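Local structure of protein SSD1 (Saccharomyces cerevisiae S288C, 7AM1) at residues A[378-383]-A[550-555]; A[460-465]-A[504-509]; A[449-454]-A[558-563]; A[498-503]-A[516-521]. The protein binds the 5' and 3' untranslated regions of mRNAs and represses their translation, as a non-enzymatic member of the RNase II family. One frame throughout, in Å; residues are numbered along the deposited sequence.

Interaction 1 (A[378-383]-A[550-555])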
loop_
_atom_site.group_PDB
_atom_site.type_symbol
_atom_site.label_atom_id
_atom_site.label_comp_id
_atom_site.label_asym_id
_atom_site.label_seq_id
_atom_site.Cartn_x
_atom_site.Cartn_y
_atom_site.Cartn_z
ATOM N N PHE A 378 6.652 4.783 21.877
ATOM C CA PHE A 378 6.042 6.096 22.018
ATOM C C PHE A 378 5.259 6.132 23.318
ATOM O O PHE A 378 4.567 5.169 23.657
ATOM C CB PHE A 378 5.124 6.392 20.837
ATOM C CG PHE A 378 4.506 7.756 20.869
ATOM C CD1 PHE A 378 5.247 8.864 20.507
ATOM C CD2 PHE A 378 3.179 7.927 21.222
ATOM C CE1 PHE A 378 4.685 10.119 20.512
ATOM C CE2 PHE A 378 2.613 9.180 21.221
ATOM C CZ PHE A 378 3.368 10.276 20.864
ATOM N N ALA A 379 5.387 7.235 24.052
ATOM C CA ALA A 379 4.705 7.406 25.326
ATOM C C ALA A 379 4.209 8.840 25.433
ATOM O O ALA A 379 4.736 9.751 24.787
ATOM C CB ALA A 379 5.627 7.053 26.499
ATOM N N LEU A 380 3.196 9.038 26.275
ATOM C CA LEU A 380 2.556 10.334 26.404
ATOM C C LEU A 380 2.288 10.661 27.863
ATOM O O LEU A 380 2.140 9.763 28.699
ATOM C CB LEU A 380 1.200 10.372 25.681
ATOM C CG LEU A 380 1.124 10.385 24.163
ATOM C CD1 LEU A 380 -0.318 10.119 23.742
ATOM C CD2 LEU A 380 1.629 11.711 23.615
ATOM N N HIS A 381 2.207 11.956 28.158
ATOM C CA HIS A 381 1.602 12.408 29.398
ATOM C C HIS A 381 0.786 13.654 29.100
ATOM O O HIS A 381 1.043 14.366 28.125
ATOM C CB HIS A 381 2.631 12.687 30.507
ATOM C CG HIS A 381 3.388 13.972 30.360
ATOM N ND1 HIS A 381 4.666 14.029 29.849
ATOM C CD2 HIS A 381 3.072 15.240 30.719
ATOM C CE1 HIS A 381 5.097 15.279 29.878
ATOM N NE2 HIS A 381 4.145 16.034 30.396
ATOM N N VAL A 382 -0.231 13.880 29.920
ATOM C CA VAL A 382 -0.984 15.126 29.919
ATOM C C VAL A 382 -0.974 15.624 31.355
ATOM O O VAL A 382 -1.181 14.843 32.291
ATOM C CB VAL A 382 -2.422 14.948 29.396
ATOM C CG1 VAL A 382 -3.252 16.180 29.697
ATOM C CG2 VAL A 382 -2.421 14.664 27.913
ATOM N N ARG A 383 -0.702 16.905 31.536
ATOM C CA ARG A 383 -0.545 17.448 32.875
ATOM C C ARG A 383 -1.179 18.824 32.894
ATOM O O ARG A 383 -1.074 19.579 31.925
ATOM C CB ARG A 383 0.943 17.483 33.262
ATOM C CG ARG A 383 1.276 18.042 34.632
ATOM C CD ARG A 383 2.777 17.885 34.890
ATOM N NE ARG A 383 3.210 18.475 36.153
ATOM C CZ ARG A 383 3.615 19.730 36.303
ATOM N NH1 ARG A 383 3.649 20.554 35.264
ATOM N NH2 ARG A 383 3.992 20.159 37.497
ATOM N N ASN A 550 -2.282 8.573 16.295
ATOM C CA ASN A 550 -1.710 8.902 14.990
ATOM C C ASN A 550 -1.737 10.407 14.735
ATOM O O ASN A 550 -0.790 10.962 14.165
ATOM C CB ASN A 550 -2.458 8.157 13.873
ATOM C CG ASN A 550 -1.680 8.132 12.544
ATOM O OD1 ASN A 550 -0.452 8.000 12.525
ATOM N ND2 ASN A 550 -2.403 8.254 11.432
ATOM N N GLU A 551 -2.810 11.091 15.138
ATOM C CA GLU A 551 -2.853 12.531 14.906
ATOM C C GLU A 551 -1.898 13.267 15.837
ATOM O O GLU A 551 -1.371 14.325 15.474
ATOM C CB GLU A 551 -4.277 13.061 15.060
ATOM C CG GLU A 551 -5.176 12.754 13.862
ATOM C CD GLU A 551 -4.724 13.452 12.583
ATOM O OE1 GLU A 551 -4.213 14.591 12.667
ATOM O OE2 GLU A 551 -4.874 12.854 11.491
ATOM N N ILE A 552 -1.647 12.723 17.028
ATOM C CA ILE A 552 -0.626 13.307 17.891
ATOM C C ILE A 552 0.757 13.114 17.279
ATOM O O ILE A 552 1.576 14.037 17.274
ATOM C CB ILE A 552 -0.720 12.717 19.311
ATOM C CG1 ILE A 552 -1.961 13.268 20.024
ATOM C CG2 ILE A 552 0.543 13.033 20.117
ATOM C CD1 ILE A 552 -2.316 12.534 21.300
ATOM N N LYS A 553 1.032 11.925 16.736
ATOM C CA LYS A 553 2.326 11.669 16.107
ATOM C C LYS A 553 2.516 12.520 14.857
ATOM O O LYS A 553 3.642 12.936 14.553
ATOM C CB LYS A 553 2.457 10.186 15.764
ATOM C CG LYS A 553 2.731 9.295 16.966
ATOM C CD LYS A 553 2.663 7.818 16.610
ATOM C CE LYS A 553 3.043 6.947 17.796
ATOM N NZ LYS A 553 2.978 5.493 17.470
ATOM N N ARG A 554 1.439 12.765 14.103
ATOM C CA ARG A 554 1.547 13.618 12.923
ATOM C C ARG A 554 1.936 15.035 13.318
ATOM O O ARG A 554 2.750 15.681 12.647
ATOM C CB ARG A 554 0.228 13.622 12.151
ATOM C CG ARG A 554 -0.023 12.340 11.345
ATOM C CD ARG A 554 -1.431 12.290 10.782
ATOM N NE ARG A 554 -1.608 11.130 9.910
ATOM C CZ ARG A 554 -2.691 10.894 9.179
ATOM N NH1 ARG A 554 -3.712 11.740 9.208
ATOM N NH2 ARG A 554 -2.747 9.810 8.414
ATOM N N LYS A 555 1.376 15.526 14.421
ATOM C CA LYS A 555 1.768 16.834 14.925
ATOM C C LYS A 555 3.223 16.822 15.378
ATOM O O LYS A 555 3.989 17.740 15.062
ATOM C CB LYS A 555 0.842 17.245 16.071
ATOM C CG LYS A 555 1.178 18.596 16.700
ATOM C CD LYS A 555 0.982 19.738 15.714
ATOM C CE LYS A 555 1.632 21.007 16.211
ATOM N NZ LYS A 555 1.275 22.183 15.372
#

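Interaction 2 (A[460-465]-A[504-509])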
loop_
_atom_site.group_PDB
_atom_site.type_symbol
_atom_site.label_atom_id
_atom_site.label_comp_id
_atom_site.label_asym_id
_atom_site.label_seq_id
_atom_site.Cartn_x
_atom_site.Cartn_y
_atom_site.Cartn_z
ATOM N N LEU A 460 -7.229 24.857 23.927
ATOM C CA LEU A 460 -6.210 23.885 23.536
ATOM C C LEU A 460 -5.279 24.408 22.445
ATOM O O LEU A 460 -4.553 23.628 21.820
ATOM C CB LEU A 460 -6.853 22.567 23.095
ATOM C CG LEU A 460 -7.647 21.840 24.187
ATOM C CD1 LEU A 460 -8.123 20.484 23.667
ATOM C CD2 LEU A 460 -6.841 21.681 25.477
ATOM N N ARG A 461 -5.261 25.716 22.205
ATOM C CA ARG A 461 -4.276 26.277 21.291
ATOM C C ARG A 461 -2.881 26.078 21.869
ATOM O O ARG A 461 -2.683 26.149 23.085
ATOM C CB ARG A 461 -4.547 27.763 21.058
ATOM N N ILE A 462 -1.910 25.824 20.998
ATOM C CA ILE A 462 -0.542 25.584 21.448
ATOM C C ILE A 462 0.092 26.926 21.793
ATOM O O ILE A 462 0.221 27.803 20.933
ATOM C CB ILE A 462 0.281 24.838 20.389
ATOM C CG1 ILE A 462 -0.324 23.462 20.094
ATOM C CG2 ILE A 462 1.729 24.678 20.854
ATOM C CD1 ILE A 462 -0.010 22.944 18.703
ATOM N N LYS A 463 0.470 27.094 23.061
ATOM C CA LYS A 463 1.132 28.309 23.514
ATOM C C LYS A 463 2.642 28.261 23.322
ATOM O O LYS A 463 3.261 29.302 23.067
ATOM C CB LYS A 463 0.826 28.554 24.998
ATOM C CG LYS A 463 -0.634 28.872 25.301
ATOM N N SER A 464 3.252 27.087 23.452
ATOM C CA SER A 464 4.685 26.953 23.228
ATOM C C SER A 464 5.010 25.483 23.002
ATOM O O SER A 464 4.197 24.594 23.276
ATOM C CB SER A 464 5.498 27.518 24.398
ATOM O OG SER A 464 5.441 26.653 25.517
ATOM N N THR A 465 6.216 25.245 22.491
ATOM C CA THR A 465 6.701 23.901 22.213
ATOM C C THR A 465 8.139 23.772 22.691
ATOM O O THR A 465 8.973 24.633 22.403
ATOM C CB THR A 465 6.625 23.578 20.716
ATOM O OG1 THR A 465 5.306 23.843 20.224
ATOM C CG2 THR A 465 6.957 22.118 20.485
ATOM N N ARG A 504 -8.013 15.550 18.763
ATOM C CA ARG A 504 -9.045 16.097 17.888
ATOM C C ARG A 504 -8.741 17.540 17.507
ATOM O O ARG A 504 -8.980 17.951 16.364
ATOM C CB ARG A 504 -10.417 16.015 18.566
ATOM C CG ARG A 504 -11.598 16.253 17.621
ATOM C CD ARG A 504 -12.833 16.781 18.355
ATOM N NE ARG A 504 -12.581 18.109 18.915
ATOM C CZ ARG A 504 -12.638 19.247 18.223
ATOM N NH1 ARG A 504 -12.956 19.237 16.933
ATOM N NH2 ARG A 504 -12.376 20.400 18.825
ATOM N N SER A 505 -8.231 18.336 18.455
ATOM C CA SER A 505 -7.922 19.730 18.153
ATOM C C SER A 505 -6.728 19.843 17.208
ATOM O O SER A 505 -6.703 20.729 16.346
ATOM C CB SER A 505 -7.667 20.521 19.440
ATOM O OG SER A 505 -6.362 20.294 19.940
ATOM N N PHE A 506 -5.717 18.977 17.365
ATOM C CA PHE A 506 -4.642 18.921 16.378
ATOM C C PHE A 506 -5.205 18.590 15.002
ATOM O O PHE A 506 -4.863 19.222 13.996
ATOM C CB PHE A 506 -3.598 17.861 16.746
ATOM C CG PHE A 506 -2.764 18.191 17.950
ATOM C CD1 PHE A 506 -2.832 19.426 18.563
ATOM C CD2 PHE A 506 -1.867 17.255 18.440
ATOM C CE1 PHE A 506 -2.043 19.708 19.664
ATOM C CE2 PHE A 506 -1.081 17.527 19.533
ATOM C CZ PHE A 506 -1.162 18.760 20.146
ATOM N N TYR A 507 -6.069 17.576 14.953
ATOM C CA TYR A 507 -6.648 17.115 13.699
ATOM C C TYR A 507 -7.474 18.210 13.045
ATOM O O TYR A 507 -7.332 18.482 11.847
ATOM C CB TYR A 507 -7.504 15.878 13.980
ATOM C CG TYR A 507 -8.288 15.350 12.808
ATOM C CD1 TYR A 507 -7.643 14.841 11.691
ATOM C CD2 TYR A 507 -9.677 15.319 12.834
ATOM C CE1 TYR A 507 -8.357 14.338 10.623
ATOM C CE2 TYR A 507 -10.401 14.812 11.770
ATOM C CZ TYR A 507 -9.739 14.322 10.671
ATOM O OH TYR A 507 -10.465 13.820 9.617
ATOM N N ALA A 508 -8.335 18.862 13.829
ATOM C CA ALA A 508 -9.205 19.897 13.288
ATOM C C ALA A 508 -8.403 21.031 12.672
ATOM O O ALA A 508 -8.797 21.598 11.646
ATOM C CB ALA A 508 -10.120 20.433 14.389
ATOM N N ARG A 509 -7.277 21.389 13.289
ATOM C CA ARG A 509 -6.440 22.433 12.713
ATOM C C ARG A 509 -5.722 21.913 11.469
ATOM O O ARG A 509 -5.578 22.640 10.480
ATOM C CB ARG A 509 -5.466 22.955 13.769
ATOM C CG ARG A 509 -4.859 24.316 13.433
ATOM C CD ARG A 509 -3.925 24.814 14.537
ATOM N NE ARG A 509 -2.977 23.773 14.930
ATOM C CZ ARG A 509 -2.898 23.220 16.141
ATOM N NH1 ARG A 509 -3.685 23.617 17.137
ATOM N NH2 ARG A 509 -1.997 22.273 16.359
HETATM O O HOH W 1 -4.533 22.258 19.626
#

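Interaction 3 (A[449-454]-A[558-563])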
loop_
_atom_site.group_PDB
_atom_site.type_symbol
_atom_site.label_atom_id
_atom_site.label_comp_id
_atom_site.label_asym_id
_atom_site.label_seq_id
_atom_site.Cartn_x
_atom_site.Cartn_y
_atom_site.Cartn_z
ATOM N N LEU A 449 13.554 11.114 23.227
ATOM C CA LEU A 449 13.482 12.447 22.645
ATOM C C LEU A 449 12.032 12.895 22.748
ATOM O O LEU A 449 11.125 12.160 22.340
ATOM C CB LEU A 449 13.950 12.453 21.186
ATOM C CG LEU A 449 15.395 12.021 20.900
ATOM C CD1 LEU A 449 15.703 12.072 19.398
ATOM C CD2 LEU A 449 16.395 12.875 21.669
ATOM N N SER A 450 11.805 14.078 23.306
ATOM C CA SER A 450 10.458 14.499 23.654
ATOM C C SER A 450 10.083 15.790 22.946
ATOM O O SER A 450 10.922 16.675 22.748
ATOM C CB SER A 450 10.319 14.692 25.165
ATOM O OG SER A 450 10.562 13.481 25.859
ATOM N N VAL A 451 8.810 15.877 22.569
ATOM C CA VAL A 451 8.181 17.111 22.112
ATOM C C VAL A 451 7.038 17.412 23.076
ATOM O O VAL A 451 6.085 16.628 23.179
ATOM C CB VAL A 451 7.678 16.995 20.664
ATOM C CG1 VAL A 451 6.956 18.267 20.255
ATOM C CG2 VAL A 451 8.839 16.696 19.716
ATOM N N VAL A 452 7.146 18.524 23.800
ATOM C CA VAL A 452 6.209 18.875 24.865
ATOM C C VAL A 452 5.464 20.136 24.455
ATOM O O VAL A 452 6.081 21.186 24.239
ATOM C CB VAL A 452 6.932 19.070 26.207
ATOM C CG1 VAL A 452 5.940 19.417 27.310
ATOM C CG2 VAL A 452 7.716 17.816 26.559
ATOM N N TYR A 453 4.144 20.033 24.327
ATOM C CA TYR A 453 3.308 21.167 23.959
ATOM C C TYR A 453 2.667 21.752 25.209
ATOM O O TYR A 453 2.113 21.011 26.028
ATOM C CB TYR A 453 2.224 20.753 22.964
ATOM C CG TYR A 453 2.767 20.139 21.690
ATOM C CD1 TYR A 453 3.226 20.939 20.652
ATOM C CD2 TYR A 453 2.817 18.759 21.523
ATOM C CE1 TYR A 453 3.720 20.385 19.490
ATOM C CE2 TYR A 453 3.316 18.194 20.357
ATOM C CZ TYR A 453 3.758 19.011 19.345
ATOM O OH TYR A 453 4.258 18.458 18.187
ATOM N N THR A 454 2.735 23.075 25.345
ATOM C CA THR A 454 1.969 23.812 26.344
ATOM C C THR A 454 0.720 24.363 25.666
ATOM O O THR A 454 0.817 25.023 24.627
ATOM C CB THR A 454 2.798 24.943 26.954
ATOM O OG1 THR A 454 3.929 24.395 27.644
ATOM C CG2 THR A 454 1.970 25.744 27.932
ATOM N N SER A 558 5.453 16.853 12.462
ATOM C CA SER A 558 5.409 18.186 11.874
ATOM C C SER A 558 6.320 19.146 12.628
ATOM O O SER A 558 7.045 19.944 12.019
ATOM C CB SER A 558 3.967 18.697 11.884
ATOM O OG SER A 558 3.894 20.041 11.451
ATOM N N THR A 559 6.288 19.087 13.960
ATOM C CA THR A 559 7.101 19.977 14.777
ATOM C C THR A 559 8.582 19.719 14.563
ATOM O O THR A 559 9.376 20.661 14.445
ATOM C CB THR A 559 6.728 19.802 16.251
ATOM O OG1 THR A 559 5.379 20.244 16.449
ATOM C CG2 THR A 559 7.672 20.585 17.157
ATOM N N VAL A 560 8.973 18.446 14.519
ATOM C CA VAL A 560 10.377 18.105 14.339
ATOM C C VAL A 560 10.856 18.531 12.956
ATOM O O VAL A 560 11.958 19.076 12.812
ATOM C CB VAL A 560 10.580 16.600 14.592
ATOM C CG1 VAL A 560 11.980 16.160 14.193
ATOM C CG2 VAL A 560 10.321 16.288 16.067
ATOM N N ALA A 561 10.031 18.316 11.925
ATOM C CA ALA A 561 10.397 18.738 10.575
ATOM C C ALA A 561 10.661 20.238 10.519
ATOM O O ALA A 561 11.649 20.686 9.925
ATOM C CB ALA A 561 9.295 18.361 9.583
ATOM N N GLU A 562 9.770 21.034 11.117
ATOM C CA GLU A 562 9.947 22.484 11.141
ATOM C C GLU A 562 11.239 22.864 11.850
ATOM O O GLU A 562 11.973 23.751 11.397
ATOM C CB GLU A 562 8.744 23.129 11.832
ATOM C CG GLU A 562 7.449 23.012 11.038
ATOM C CD GLU A 562 6.215 23.454 11.817
ATOM O OE1 GLU A 562 6.336 23.745 13.025
ATOM O OE2 GLU A 562 5.116 23.480 11.220
ATOM N N LYS A 563 11.539 22.186 12.959
ATOM C CA LYS A 563 12.722 22.510 13.743
ATOM C C LYS A 563 14.007 22.209 12.980
ATOM O O LYS A 563 14.912 23.050 12.922
ATOM C CB LYS A 563 12.693 21.744 15.066
ATOM C CG LYS A 563 13.905 22.000 15.943
ATOM C CD LYS A 563 13.572 21.842 17.413
ATOM C CE LYS A 563 12.617 22.934 17.886
#

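Interaction 4 (A[498-503]-A[516-521])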
loop_
_atom_site.group_PDB
_atom_site.type_symbol
_atom_site.label_atom_id
_atom_site.label_comp_id
_atom_site.label_asym_id
_atom_site.label_seq_id
_atom_site.Cartn_x
_atom_site.Cartn_y
_atom_site.Cartn_z
ATOM N N THR A 498 -9.147 13.499 27.740
ATOM C CA THR A 498 -8.461 14.746 27.430
ATOM C C THR A 498 -7.466 14.547 26.297
ATOM O O THR A 498 -7.340 15.407 25.420
ATOM C CB THR A 498 -7.758 15.284 28.671
ATOM O OG1 THR A 498 -8.706 15.380 29.737
ATOM C CG2 THR A 498 -7.173 16.658 28.391
ATOM N N VAL A 499 -6.766 13.408 26.291
ATOM C CA VAL A 499 -5.853 13.102 25.196
ATOM C C VAL A 499 -6.606 13.075 23.874
ATOM O O VAL A 499 -6.134 13.611 22.863
ATOM C CB VAL A 499 -5.133 11.765 25.452
ATOM C CG1 VAL A 499 -4.292 11.384 24.252
ATOM C CG2 VAL A 499 -4.268 11.850 26.695
ATOM N N GLN A 500 -7.791 12.461 23.861
ATOM C CA GLN A 500 -8.581 12.412 22.636
ATOM C C GLN A 500 -8.951 13.815 22.172
ATOM O O GLN A 500 -8.820 14.143 20.989
ATOM C CB GLN A 500 -9.839 11.567 22.845
ATOM C CG GLN A 500 -10.845 11.676 21.704
ATOM C CD GLN A 500 -12.007 10.711 21.837
ATOM O OE1 GLN A 500 -12.033 9.865 22.732
ATOM N NE2 GLN A 500 -12.976 10.831 20.938
ATOM N N GLU A 501 -9.398 14.669 23.095
ATOM C CA GLU A 501 -9.795 16.012 22.689
ATOM C C GLU A 501 -8.597 16.809 22.196
ATOM O O GLU A 501 -8.738 17.637 21.289
ATOM C CB GLU A 501 -10.496 16.735 23.838
ATOM C CG GLU A 501 -10.869 18.176 23.509
ATOM C CD GLU A 501 -11.694 18.302 22.237
ATOM O OE1 GLU A 501 -11.571 19.342 21.552
ATOM O OE2 GLU A 501 -12.450 17.361 21.912
ATOM N N ILE A 502 -7.415 16.578 22.770
ATOM C CA ILE A 502 -6.210 17.220 22.255
ATOM C C ILE A 502 -5.904 16.720 20.848
ATOM O O ILE A 502 -5.657 17.509 19.930
ATOM C CB ILE A 502 -5.024 16.983 23.207
ATOM C CG1 ILE A 502 -5.248 17.718 24.528
ATOM C CG2 ILE A 502 -3.718 17.438 22.556
ATOM C CD1 ILE A 502 -4.281 17.310 25.615
ATOM N N ALA A 503 -5.933 15.400 20.652
ATOM C CA ALA A 503 -5.735 14.858 19.314
ATOM C C ALA A 503 -6.750 15.438 18.338
ATOM O O ALA A 503 -6.402 15.781 17.203
ATOM C CB ALA A 503 -5.829 13.334 19.340
ATOM N N ALA A 516 -14.280 19.286 13.385
ATOM C CA ALA A 516 -13.969 17.943 12.918
ATOM C C ALA A 516 -13.939 16.947 14.070
ATOM O O ALA A 516 -13.458 17.247 15.166
ATOM C CB ALA A 516 -12.621 17.937 12.193
ATOM N N THR A 517 -14.457 15.753 13.808
ATOM C CA THR A 517 -14.346 14.613 14.706
ATOM C C THR A 517 -13.330 13.633 14.133
ATOM O O THR A 517 -13.150 13.548 12.915
ATOM C CB THR A 517 -15.697 13.922 14.896
ATOM O OG1 THR A 517 -16.183 13.463 13.629
ATOM C CG2 THR A 517 -16.700 14.882 15.503
ATOM N N LEU A 518 -12.654 12.899 15.021
ATOM C CA LEU A 518 -11.563 12.034 14.578
ATOM C C LEU A 518 -12.057 10.926 13.657
ATOM O O LEU A 518 -11.304 10.457 12.799
ATOM C CB LEU A 518 -10.832 11.452 15.787
ATOM C CG LEU A 518 -10.029 12.468 16.600
ATOM C CD1 LEU A 518 -9.610 11.887 17.942
ATOM C CD2 LEU A 518 -8.804 12.931 15.820
ATOM N N LEU A 519 -13.310 10.497 13.809
ATOM C CA LEU A 519 -13.904 9.578 12.846
ATOM C C LEU A 519 -15.037 10.286 12.105
ATOM O O LEU A 519 -15.717 11.139 12.682
ATOM C CB LEU A 519 -14.453 8.320 13.527
ATOM C CG LEU A 519 -13.442 7.440 14.266
ATOM C CD1 LEU A 519 -14.128 6.260 14.935
ATOM C CD2 LEU A 519 -12.368 6.951 13.325
ATOM N N PRO A 520 -15.274 9.962 10.822
ATOM C CA PRO A 520 -14.578 8.943 10.028
ATOM C C PRO A 520 -13.159 9.352 9.634
ATOM O O PRO A 520 -12.841 10.540 9.595
ATOM C CB PRO A 520 -15.473 8.801 8.791
ATOM C CG PRO A 520 -16.090 10.148 8.635
ATOM C CD PRO A 520 -16.299 10.669 10.031
ATOM N N THR A 521 -12.322 8.366 9.329
ATOM C CA THR A 521 -10.920 8.586 9.007
ATOM C C THR A 521 -10.626 8.038 7.613
ATOM O O THR A 521 -11.447 7.350 7.000
ATOM C CB THR A 521 -10.020 7.933 10.070
ATOM O OG1 THR A 521 -8.678 8.418 9.944
ATOM C CG2 THR A 521 -10.036 6.408 9.940
#

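Interaction 1 (A[378-383]-A[550-555])
In the RNB domain, Phe-378 and Leu-380 on strand 378-384 meet Ile-552 and Lys-553 where helix 544-568 lies across the mixed sheet. The short strand and helix axes stand at 94° to one another, 11.0 Å apart at closest approach, a spacing consistent with side chains filling the interface. Lys-553 supplies aliphatic carbon here: its chain, extended beyond CG, runs over one face of the Phe-378 ring in the opposite sense to the phenylalanine side chain. Its CE sits 3.8 Å from the ring centroid and 26° off the normal, a CH-pi contact displaced toward the rim, with CE 3.5 Å from Phe-378 CG. The ring reaches this position because Phe-378 CG lies anti to the backbone N (chi1 -177°). At the ring edge, near its plane, Ile-552 CG2 approaches Phe-378 CZ at 4.0 Å. The same methyl touches Leu-380 CD2 at 3.9 Å, while Ile-552 CD1 meets Leu-380 CD1 at 4.0 Å, the leucine and isoleucine reaching toward each other tip to tip. Replacing Phe-378 by alanine would probably leave the aliphatic chain of Lys-553 without its ring platform and open a gap beside Ile-552 CG2. Next along the sheet, strand 389-397 brings Cys-394 against Leu-380 and Ile-552, and helix 495-510 packs Val-499 on Ile-552.

Interaction 2 (A[460-465]-A[504-509])
A water-bridged seam joins Leu-460, in the turn of the hairpin formed by strands 446-456 and 462-472, and Ile-462, at the start of strand 462-472, to Ser-505, Phe-506 and Arg-509 of helix 495-510. No direct hydrogen bond crosses it. One water instead ties the two sides together, donating to Leu-460 O at 2.6 Å and to Ser-505 OG at 2.7 Å, and accepting from Arg-509 NH1 at 3.0 Å. These three bonds fix the water between the turn and one side of the helix. The Ser-505 hydroxyl, placed between its own backbone N and carbonyl carbon (chi1 79°), is also hydrogen-bonded to Ile-502 O, and the Leu-460 CB methylene lies against it, 3.9 Å from Ser-505 OG. Arg-509 brings NH1 to the water by a bend at chi3 (49°), which folds the guanidinium round toward the hairpin. The apolar part centres on Ile-462, whose CD1 comes 3.9 Å from Phe-506 CE1, the two side chains crossing at about a right angle. Ile-462 CD1 is modelled only 3.1 Å from Arg-509 NH2, shorter than a normal van der Waals separation, so the placing of that pair is doubtful. Just beyond the turn, Lys-463 and Ser-464 both face Thr-454 in a classic beta bulge. Helix 544-568 contributes Lys-555, which touches Ile-462 and Phe-506, while Tyr-453 of strand 446-456 meets the Phe-506 ring edge-to-face.

Interaction 3 (A[449-454]-A[558-563])
Tyr-453 on the strand and Thr-559 on the helix point their side chains at one another and join by their hydroxyls. Tyr-453 OH and Thr-559 OG1 are linked by a hydrogen bond of 2.7 Å, and OG1 sits at the edge of the ring, in its plane. The torsion of Thr-559 (chi1 -66°) sends OG1 alongside its backbone N, where it is also hydrogen-bonded to Lys-555 O; Tyr-453 OH has a weak bond to that same carbonyl. The other branch of the threonine, CG2, slides past Val-451, with CG1 of the valine at 3.9 Å. Val-451 CG2 packs at 4.0 Å on Val-560 CG2, the two side chains crossing obliquely. A phenylalanine in place of Tyr-453 would keep the ring but would probably leave Thr-559 OG1 without its mate on the strand. Thr-465 of strand 462-472 adds to the cover of both Tyr-453 and Thr-559. The axes of strand 449-454 and helix 558-563 run 10.2 Å apart at 104°, spacing that fits a helix laid across a sheet face with one layer of side chains between, here the long helix 544-568 on the sheet of the RNB domain.

Interaction 4 (A[498-503]-A[516-521])
Leu-518 turns its two methyls onto Gln-500 and Ala-503, which lie about one turn apart on helix 495-510, so the loop after that helix folds back on it. The leucine has CG lying anti to its carbonyl carbon (chi1 -69°) and an extended second torsion (chi2 167°), which carries CD1 forward to the helix surface and leaves CD2 as a second prong. CD1 lies 3.9 Å from Gln-500 O and also touches the side chain of that residue, with Gln-500 CG at 4.0 Å. Gln-500, with CG opposite its backbone N (chi1 169°), extends as a straight chain, and of this side chain it is the CG methylene, not the terminal amide, that touches the leucine. Ala-503 meets the leucine with its CB and with its carbonyl oxygen, Ala-503 O standing 4.0 Å from Leu-518 CD2. Its short side chain is consistent with the close approach of the leucine to the helix backbone. Beside it the loop ties itself by Thr-517, whose OG1 donates to Leu-519 O at 2.6 Å. Arg-504 NH1 also hydrogen-bonds to Ala-516 O, and Val-548 of helix 544-568 packs on both Leu-518 and Ala-503. With no hydrogen bond between the two segments, the contact probably rests on shape and the burial of apolar carbon, the nearby helix carbonyls meeting the leucine methyls by van der Waals contact alone.

In the fold
Interactions 1 and 3 are buried contacts of one long helix, 544-568, with different strands of the same sheet: the first is wholly apolar with a CH-pi contact, while the second adds a hydroxyl pair. Interactions 2 and 4 share helix 495-510, which is itself packed against helix 544-568: Val-499 and Ala-503 touch Ile-552. Interaction 2 lies nearer the surface and, consistent with this, a water held by an arginine, a serine and a backbone carbonyl bridges it, whereas interaction 4 is a buried leucine contact within a local fold-back. Interaction 2 joins interaction 3 directly through backbone bonds of Thr-454 with Lys-463 and Ser-464; interactions 3 and 4 do not touch.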